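Local structure of virulent strain associated lipoprotein (Borreliella spielmanii A14S, 6FZZ) at residues A[14-26]-A[131-145]. The protein is a borrelial outer surface lipoprotein of the PFam54 family that probably binds glutathione, as its Borrelia burgdorferi relative BBE31 does, and may assist colonization of the mammalian host. Sequence-based numbering, arbitrary orientation.
Sequences GKNKLLNDLRNLI and DNLNKLKISDLENLK
Leu18, Leu141 and Lys145 interlock as knobs into holes where helix 15-41 packs on the start of helix 138-170 in this helical C-terminal part of a PFam54 lipoprotein; the local axes, 9.8 Å apart, run roughly parallel at 31°. Leu18 enters the hole of Ile138, Leu141, Glu142 and Lys145, its CD2 lying 3.8 Å from Lys145 CD. Leu141 in turn sits among Lys15, Leu18, Leu19 and Leu22. Lys145 lodges between Leu18, Asp21, Leu22 and Leu25, its CE 3.6 Å from Asp21 OD2; its methylenes pack while NZ bridges to Glu149 within helix 138-170. In Leu22, chi1 (-154°) falls short of fully anti and an unstaggered chi2 (32°) turns CD2 to 3.6 Å from Leu141 O and CD1 to Lys145 CA. Leu25 and Ile26 continue the packing onto Phe148. The 3-10 turn 133-135 covers the flank: Leu19 and Leu133 run antiparallel alongside each other, tightly, with CD2 of Leu19 3.4 Å from CB of Leu133.

Polar contacts lie at both ends. Arg23 NH2 donates to Lys130 O, whereas Asp131 OD1 lies 3.8 Å from Arg23 NE, off the guanidinium plane, a long salt bridge with no N-H aimed at it. Lys15 runs across Leu141 at about a right angle, then bends at chi4; its NZ donates weakly to Asn134 O and, nearly along the C=O axis, to Leu136 O at 3.0 Å.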
ATOM      1  N   GLY A  14     -32.542  -3.845  -1.858  1.00 43.15           N
ATOM      2  CA  GLY A  14     -31.328  -3.022  -2.041  1.00 38.14           C
ATOM      3  C   GLY A  14     -30.536  -2.916  -0.750  1.00 33.79           C
ATOM      4  O   GLY A  14     -29.333  -3.155  -0.769  1.00 37.81           O
ATOM      5  N   LYS A  15     -31.185  -2.608   0.374  1.00 31.36           N
ATOM      6  CA  LYS A  15     -30.469  -2.460   1.632  1.00 31.90           C
ATOM      7  C   LYS A  15     -29.764  -3.809   2.003  1.00 33.34           C
ATOM      8  O   LYS A  15     -28.599  -3.852   2.418  1.00 30.89           O
ATOM      9  CB  LYS A  15     -31.392  -1.999   2.749  1.00 35.71           C
ATOM     10  CG  LYS A  15     -30.657  -1.475   3.979  1.00 38.71           C
ATOM     11  CD  LYS A  15     -31.588  -1.115   5.112  1.00 43.62           C
ATOM     12  CE  LYS A  15     -31.007  -0.027   6.030  1.00 48.54           C
ATOM     13  NZ  LYS A  15     -30.296  -0.541   7.240  1.00 49.04           N
ATOM     14  N   ASN A  16     -30.489  -4.908   1.822  1.00 32.30           N
ATOM     15  CA  ASN A  16     -30.025  -6.231   2.251  1.00 31.08           C
ATOM     16  C   ASN A  16     -28.797  -6.595   1.449  1.00 27.88           C
ATOM     17  O   ASN A  16     -27.758  -6.945   2.024  1.00 28.18           O
ATOM     18  CB  ASN A  16     -31.145  -7.258   2.125  1.00 31.21           C
ATOM     19  CG  ASN A  16     -32.268  -7.011   3.121  1.00 33.70           C
ATOM     20  OD1 ASN A  16     -32.078  -6.455   4.185  1.00 32.53           O
ATOM     21  ND2 ASN A  16     -33.432  -7.527   2.819  1.00 35.55           N
ATOM     22  N   LYS A  17     -28.861  -6.391   0.148  1.00 26.95           N
ATOM     23  CA  LYS A  17     -27.735  -6.680  -0.683  1.00 30.84           C
ATOM     24  C   LYS A  17     -26.491  -5.807  -0.371  1.00 33.61           C
ATOM     25  O   LYS A  17     -25.361  -6.288  -0.389  1.00 27.76           O
ATOM     26  CB  LYS A  17     -28.089  -6.578  -2.189  1.00 33.64           C
ATOM     27  CG  LYS A  17     -26.893  -7.041  -2.997  1.00 38.14           C
ATOM     28  CD  LYS A  17     -27.153  -7.494  -4.412  1.00 42.88           C
ATOM     29  CE  LYS A  17     -25.937  -8.240  -4.942  1.00 44.74           C
ATOM     30  NZ  LYS A  17     -24.824  -7.308  -5.264  1.00 49.25           N
ATOM     31  N   LEU A  18     -26.701  -4.512  -0.131  1.00 31.23           N
ATOM     32  CA  LEU A  18     -25.607  -3.623   0.239  1.00 31.38           C
ATOM     33  C   LEU A  18     -24.938  -4.029   1.533  1.00 27.07           C
ATOM     34  O   LEU A  18     -23.672  -3.954   1.686  1.00 27.69           O
ATOM     35  CB  LEU A  18     -26.180  -2.184   0.352  1.00 34.33           C
ATOM     36  CG  LEU A  18     -26.407  -1.463  -0.980  1.00 36.34           C
ATOM     37  CD1 LEU A  18     -27.174  -0.153  -0.763  1.00 37.96           C
ATOM     38  CD2 LEU A  18     -25.069  -1.165  -1.638  1.00 39.22           C
ATOM     39  N   LEU A  19     -25.759  -4.396   2.513  1.00 28.01           N
ATOM     40  CA  LEU A  19     -25.224  -4.822   3.808  1.00 28.18           C
ATOM     41  C   LEU A  19     -24.312  -6.015   3.537  1.00 28.12           C
ATOM     42  O   LEU A  19     -23.180  -6.057   4.034  1.00 23.11           O
ATOM     43  CB  LEU A  19     -26.308  -5.141   4.830  1.00 30.23           C
ATOM     44  CG  LEU A  19     -27.019  -3.941   5.467  1.00 35.65           C
ATOM     45  CD1 LEU A  19     -28.306  -4.353   6.191  1.00 38.17           C
ATOM     46  CD2 LEU A  19     -26.098  -3.221   6.441  1.00 32.60           C
ATOM     47  N   ASN A  20     -24.817  -6.962   2.725  1.00 26.04           N
ATOM     48  CA  ASN A  20     -24.064  -8.175   2.443  1.00 25.36           C
ATOM     49  C   ASN A  20     -22.778  -7.856   1.690  1.00 25.06           C
ATOM     50  O   ASN A  20     -21.728  -8.380   2.021  1.00 24.46           O
ATOM     51  CB  ASN A  20     -24.945  -9.198   1.681  1.00 25.64           C
ATOM     52  CG  ASN A  20     -25.969  -9.853   2.584  1.00 25.38           C
ATOM     53  OD1 ASN A  20     -25.744  -9.985   3.751  1.00 27.47           O
ATOM     54  ND2 ASN A  20     -27.065 -10.255   2.059  1.00 25.26           N
ATOM     55  N   ASP A  21     -22.850  -7.013   0.655  1.00 24.26           N
ATOM     56  CA  ASP A  21     -21.672  -6.792  -0.182  1.00 27.84           C
ATOM     57  C   ASP A  21     -20.537  -6.082   0.658  1.00 26.06           C
ATOM     58  O   ASP A  21     -19.348  -6.264   0.520  1.00 21.66           O
ATOM     59  CB  ASP A  21     -22.029  -5.829  -1.289  1.00 31.87           C
ATOM     60  CG  ASP A  21     -22.844  -6.439  -2.376  1.00 40.03           C
ATOM     61  OD1 ASP A  21     -22.834  -7.694  -2.581  1.00 41.94           O
ATOM     62  OD2 ASP A  21     -23.471  -5.607  -3.057  1.00 40.93           O
ATOM     63  N   LEU A  22     -20.994  -5.249   1.543  1.00 29.21           N
ATOM     64  CA  LEU A  22     -20.119  -4.429   2.349  1.00 31.60           C
ATOM     65  C   LEU A  22     -19.474  -5.254   3.455  1.00 26.84           C
ATOM     66  O   LEU A  22     -18.252  -5.161   3.683  1.00 27.86           O
ATOM     67  CB  LEU A  22     -20.987  -3.280   2.820  1.00 33.18           C
ATOM     68  CG  LEU A  22     -20.486  -1.922   3.203  1.00 43.42           C
ATOM     69  CD1 LEU A  22     -19.258  -1.451   2.438  1.00 40.88           C
ATOM     70  CD2 LEU A  22     -21.673  -0.978   3.080  1.00 46.06           C
ATOM     71  N   ARG A  23     -20.228  -6.175   4.067  1.00 24.79           N
ATOM     72  CA  ARG A  23     -19.583  -7.124   4.964  1.00 23.72           C
ATOM     73  C   ARG A  23     -18.623  -7.981   4.248  1.00 24.34           C
ATOM     74  O   ARG A  23     -17.560  -8.264   4.766  1.00 21.53           O
ATOM     75  CB  ARG A  23     -20.568  -8.043   5.751  1.00 27.91           C
ATOM     76  CG  ARG A  23     -21.239  -7.342   6.875  1.00 34.76           C
ATOM     77  CD  ARG A  23     -22.366  -8.183   7.508  1.00 36.68           C
ATOM     78  NE  ARG A  23     -22.785  -7.253   8.477  1.00 42.47           N
ATOM     79  CZ  ARG A  23     -23.978  -6.722   8.630  1.00 41.69           C
ATOM     80  NH1 ARG A  23     -25.075  -7.188   8.030  1.00 39.66           N
ATOM     81  NH2 ARG A  23     -24.057  -5.771   9.537  1.00 39.87           N
ATOM     82  N   ASN A  24     -18.976  -8.442   3.070  1.00 23.25           N
ATOM     83  CA  ASN A  24     -18.032  -9.230   2.293  1.00 24.30           C
ATOM     84  C   ASN A  24     -16.736  -8.466   2.008  1.00 21.29           C
ATOM     85  O   ASN A  24     -15.632  -9.008   2.128  1.00 19.52           O
ATOM     86  CB  ASN A  24     -18.675  -9.691   0.968  1.00 26.19           C
ATOM     87  CG  ASN A  24     -19.432 -10.980   1.157  1.00 33.80           C
ATOM     88  OD1 ASN A  24     -18.828 -12.015   1.461  1.00 39.85           O
ATOM     89  ND2 ASN A  24     -20.737 -10.918   1.094  1.00 39.90           N
ATOM     90  N   LEU A  25     -16.865  -7.238   1.557  1.00 20.19           N
ATOM     91  CA  LEU A  25     -15.654  -6.412   1.274  1.00 22.85           C
ATOM     92  C   LEU A  25     -14.746  -6.210   2.514  1.00 22.33           C
ATOM     93  O   LEU A  25     -13.518  -6.341   2.457  1.00 22.64           O
ATOM     94  CB  LEU A  25     -16.102  -5.046   0.762  1.00 25.81           C
ATOM     95  CG  LEU A  25     -16.555  -4.993  -0.689  1.00 28.42           C
ATOM     96  CD1 LEU A  25     -17.405  -3.736  -0.977  1.00 28.89           C
ATOM     97  CD2 LEU A  25     -15.289  -5.025  -1.568  1.00 32.95           C
ATOM     98  N   ILE A  26     -15.393  -5.849   3.617  1.00 22.24           N
ATOM     99  CA  ILE A  26     -14.737  -5.526   4.869  1.00 25.59           C
ATOM    100  C   ILE A  26     -14.117  -6.791   5.443  1.00 25.75           C
ATOM    101  O   ILE A  26     -12.926  -6.806   5.832  1.00 23.20           O
ATOM    102  CB  ILE A  26     -15.701  -4.860   5.862  1.00 22.58           C
ATOM    103  CG1 ILE A  26     -16.110  -3.495   5.304  1.00 24.12           C
ATOM    104  CG2 ILE A  26     -15.106  -4.818   7.240  1.00 27.03           C
ATOM    105  CD1 ILE A  26     -17.303  -2.905   6.026  1.00 25.08           C
ATOM    106  N   ASP A 131     -20.998  -5.243  12.169  1.00 35.38           N
ATOM    107  CA  ASP A 131     -22.313  -5.807  12.528  1.00 38.04           C
ATOM    108  C   ASP A 131     -23.321  -4.756  12.859  1.00 36.61           C
ATOM    109  O   ASP A 131     -24.497  -5.049  13.062  1.00 40.16           O
ATOM    110  CB  ASP A 131     -22.146  -6.855  13.614  1.00 40.28           C
ATOM    111  CG  ASP A 131     -21.336  -8.031  13.116  1.00 43.08           C
ATOM    112  OD1 ASP A 131     -21.340  -8.304  11.883  1.00 44.73           O
ATOM    113  OD2 ASP A 131     -20.663  -8.669  13.933  1.00 47.38           O
ATOM    114  N   ASN A 132     -22.883  -3.505  12.789  1.00 33.54           N
ATOM    115  CA  ASN A 132     -23.680  -2.365  13.090  1.00 32.70           C
ATOM    116  C   ASN A 132     -24.061  -1.584  11.888  1.00 32.25           C
ATOM    117  O   ASN A 132     -24.597  -0.500  12.072  1.00 27.36           O
ATOM    118  CB  ASN A 132     -22.915  -1.390  13.991  1.00 39.37           C
ATOM    119  CG  ASN A 132     -22.584  -1.977  15.324  1.00 47.68           C
ATOM    120  OD1 ASN A 132     -22.970  -1.432  16.344  1.00 64.29           O
ATOM    121  ND2 ASN A 132     -21.828  -3.078  15.333  1.00 56.83           N
ATOM    122  N   LEU A 133     -23.746  -2.082  10.678  1.00 29.77           N
ATOM    123  CA  LEU A 133     -24.024  -1.365   9.451  1.00 28.49           C
ATOM    124  C   LEU A 133     -25.464  -1.155   9.280  1.00 30.54           C
ATOM    125  O   LEU A 133     -25.836  -0.213   8.568  1.00 30.22           O
ATOM    126  CB  LEU A 133     -23.432  -2.023   8.197  1.00 32.60           C
ATOM    127  CG  LEU A 133     -21.881  -2.020   8.142  1.00 38.62           C
ATOM    128  CD1 LEU A 133     -21.266  -3.080   7.227  1.00 39.50           C
ATOM    129  CD2 LEU A 133     -21.399  -0.621   7.755  1.00 43.36           C
ATOM    130  N   ASN A 134     -26.308  -1.973   9.931  1.00 34.29           N
ATOM    131  CA  ASN A 134     -27.765  -1.810   9.712  1.00 38.87           C
ATOM    132  C   ASN A 134     -28.291  -0.469  10.290  1.00 41.95           C
ATOM    133  O   ASN A 134     -29.365  -0.005   9.899  1.00 40.81           O
ATOM    134  CB  ASN A 134     -28.589  -3.024  10.234  1.00 37.31           C
ATOM    135  CG  ASN A 134     -28.440  -3.255  11.734  1.00 40.26           C
ATOM    136  OD1 ASN A 134     -28.236  -2.323  12.542  1.00 40.66           O
ATOM    137  ND2 ASN A 134     -28.543  -4.501  12.124  1.00 40.02           N
ATOM    138  N   LYS A 135     -27.542   0.181  11.181  1.00 37.64           N
ATOM    139  CA  LYS A 135     -27.985   1.546  11.613  1.00 43.74           C
ATOM    140  C   LYS A 135     -27.920   2.600  10.500  1.00 44.82           C
ATOM    141  O   LYS A 135     -28.516   3.678  10.632  1.00 42.26           O
ATOM    142  CB  LYS A 135     -27.213   2.007  12.852  1.00 45.16           C
ATOM    143  CG  LYS A 135     -27.370   1.057  14.020  1.00 48.20           C
ATOM    144  CD  LYS A 135     -26.365   1.429  15.082  1.00 56.69           C
ATOM    145  CE  LYS A 135     -26.664   0.755  16.417  1.00 61.20           C
ATOM    146  NZ  LYS A 135     -25.829   1.352  17.499  1.00 58.15           N
ATOM    147  N   LEU A 136     -27.244   2.303   9.382  1.00 41.36           N
ATOM    148  CA  LEU A 136     -27.151   3.271   8.306  1.00 37.68           C
ATOM    149  C   LEU A 136     -28.343   3.168   7.378  1.00 38.94           C
ATOM    150  O   LEU A 136     -28.894   2.088   7.138  1.00 36.70           O
ATOM    151  CB  LEU A 136     -25.818   3.163   7.497  1.00 35.51           C
ATOM    152  CG  LEU A 136     -24.506   3.289   8.293  1.00 40.46           C
ATOM    153  CD1 LEU A 136     -23.333   2.886   7.392  1.00 43.82           C
ATOM    154  CD2 LEU A 136     -24.324   4.714   8.820  1.00 42.31           C
ATOM    155  N   LYS A 137     -28.697   4.299   6.785  1.00 37.47           N
ATOM    156  CA  LYS A 137     -29.671   4.304   5.712  1.00 41.56           C
ATOM    157  C   LYS A 137     -29.017   3.887   4.402  1.00 38.24           C
ATOM    158  O   LYS A 137     -27.771   3.878   4.299  1.00 31.67           O
ATOM    159  CB  LYS A 137     -30.344   5.701   5.626  1.00 49.81           C
ATOM    160  CG  LYS A 137     -31.404   5.843   4.535  1.00 56.25           C
ATOM    161  CD  LYS A 137     -30.854   6.611   3.345  1.00 57.92           C
ATOM    162  CE  LYS A 137     -31.754   6.530   2.130  1.00 52.62           C
ATOM    163  NZ  LYS A 137     -31.761   7.884   1.511  1.00 61.01           N
ATOM    164  N   ILE A 138     -29.868   3.529   3.422  1.00 37.67           N
ATOM    165  CA  ILE A 138     -29.473   2.990   2.115  1.00 42.66           C
ATOM    166  C   ILE A 138     -28.426   3.855   1.393  1.00 40.97           C
ATOM    167  O   ILE A 138     -27.435   3.337   0.887  1.00 34.00           O
ATOM    168  CB  ILE A 138     -30.685   2.754   1.188  1.00 45.83           C
ATOM    169  CG1 ILE A 138     -31.578   1.622   1.736  1.00 50.17           C
ATOM    170  CG2 ILE A 138     -30.257   2.369  -0.239  1.00 47.10           C
ATOM    171  CD1 ILE A 138     -32.726   1.257   0.792  1.00 48.03           C
ATOM    172  N   SER A 139     -28.664   5.156   1.338  1.00 40.65           N
ATOM    173  CA  SER A 139     -27.788   6.068   0.615  1.00 36.67           C
ATOM    174  C   SER A 139     -26.433   6.174   1.289  1.00 29.98           C
ATOM    175  O   SER A 139     -25.442   6.281   0.580  1.00 36.93           O
ATOM    176  CB  SER A 139     -28.457   7.449   0.431  1.00 37.73           C
ATOM    177  OG  SER A 139     -28.652   8.089   1.684  1.00 34.38           O
ATOM    178  N   ASP A 140     -26.359   6.169   2.621  1.00 30.97           N
ATOM    179  CA  ASP A 140     -25.072   6.107   3.362  1.00 31.06           C
ATOM    180  C   ASP A 140     -24.315   4.775   3.062  1.00 33.40           C
ATOM    181  O   ASP A 140     -23.081   4.756   3.003  1.00 28.51           O
ATOM    182  CB  ASP A 140     -25.284   6.120   4.866  1.00 37.29           C
ATOM    183  CG  ASP A 140     -25.603   7.490   5.432  1.00 44.07           C
ATOM    184  OD1 ASP A 140     -25.461   8.505   4.740  1.00 46.58           O
ATOM    185  OD2 ASP A 140     -25.981   7.522   6.612  1.00 58.30           O
ATOM    186  N   LEU A 141     -25.054   3.664   2.973  1.00 33.77           N
ATOM    187  CA  LEU A 141     -24.450   2.344   2.701  1.00 33.13           C
ATOM    188  C   LEU A 141     -23.944   2.321   1.301  1.00 31.85           C
ATOM    189  O   LEU A 141     -22.886   1.789   1.057  1.00 26.68           O
ATOM    190  CB  LEU A 141     -25.479   1.163   2.857  1.00 35.03           C
ATOM    191  CG  LEU A 141     -25.908   0.810   4.278  1.00 37.91           C
ATOM    192  CD1 LEU A 141     -27.094  -0.163   4.204  1.00 36.52           C
ATOM    193  CD2 LEU A 141     -24.760   0.259   5.150  1.00 38.97           C
ATOM    194  N   GLU A 142     -24.755   2.816   0.357  1.00 28.50           N
ATOM    195  CA  GLU A 142     -24.338   2.948  -1.011  1.00 30.62           C
ATOM    196  C   GLU A 142     -23.042   3.802  -1.160  1.00 31.08           C
ATOM    197  O   GLU A 142     -22.099   3.454  -1.874  1.00 23.66           O
ATOM    198  CB  GLU A 142     -25.439   3.585  -1.797  1.00 36.65           C
ATOM    199  CG  GLU A 142     -25.195   3.515  -3.274  1.00 44.02           C
ATOM    200  CD  GLU A 142     -26.505   3.530  -4.041  1.00 55.97           C
ATOM    201  OE1 GLU A 142     -27.551   3.839  -3.416  1.00 58.43           O
ATOM    202  OE2 GLU A 142     -26.477   3.224  -5.260  1.00 60.50           O
ATOM    203  N   ASN A 143     -23.012   4.907  -0.438  1.00 29.20           N
ATOM    204  CA  ASN A 143     -21.877   5.813  -0.471  1.00 30.11           C
ATOM    205  C   ASN A 143     -20.644   5.114   0.117  1.00 26.89           C
ATOM    206  O   ASN A 143     -19.590   5.097  -0.519  1.00 26.41           O
ATOM    207  CB  ASN A 143     -22.241   7.095   0.281  1.00 33.20           C
ATOM    208  CG  ASN A 143     -21.239   8.183   0.075  1.00 39.10           C
ATOM    209  OD1 ASN A 143     -20.849   8.492  -1.046  1.00 41.15           O
ATOM    210  ND2 ASN A 143     -20.803   8.766   1.159  1.00 42.63           N
ATOM    211  N   LEU A 144     -20.830   4.465   1.256  1.00 24.29           N
ATOM    212  CA  LEU A 144     -19.783   3.767   1.940  1.00 26.89           C
ATOM    213  C   LEU A 144     -19.185   2.677   1.066  1.00 28.21           C
ATOM    214  O   LEU A 144     -17.938   2.516   1.002  1.00 24.54           O
ATOM    215  CB  LEU A 144     -20.267   3.215   3.293  1.00 27.16           C
ATOM    216  CG  LEU A 144     -19.348   2.319   4.100  1.00 28.46           C
ATOM    217  CD1 LEU A 144     -18.029   3.011   4.410  1.00 29.18           C
ATOM    218  CD2 LEU A 144     -20.021   1.850   5.407  1.00 32.02           C
ATOM    219  N   LYS A 145     -20.060   1.925   0.403  1.00 24.48           N
ATOM    220  CA  LYS A 145     -19.589   0.884  -0.476  1.00 24.59           C
ATOM    221  C   LYS A 145     -18.779   1.460  -1.638  1.00 21.98           C
ATOM    222  O   LYS A 145     -17.735   0.961  -1.949  1.00 22.49           O
ATOM    223  CB  LYS A 145     -20.733   0.020  -0.996  1.00 25.19           C
ATOM    224  CG  LYS A 145     -20.268  -1.061  -2.015  1.00 27.99           C
ATOM    225  CD  LYS A 145     -21.465  -1.573  -2.811  1.00 33.38           C
ATOM    226  CE  LYS A 145     -21.203  -2.879  -3.558  1.00 34.84           C
ATOM    227  NZ  LYS A 145     -20.657  -2.547  -4.886  1.00 36.34           N
TER
HETATM  228  O   HOH W   1     -25.746  -4.545  10.750  1.00 36.80           O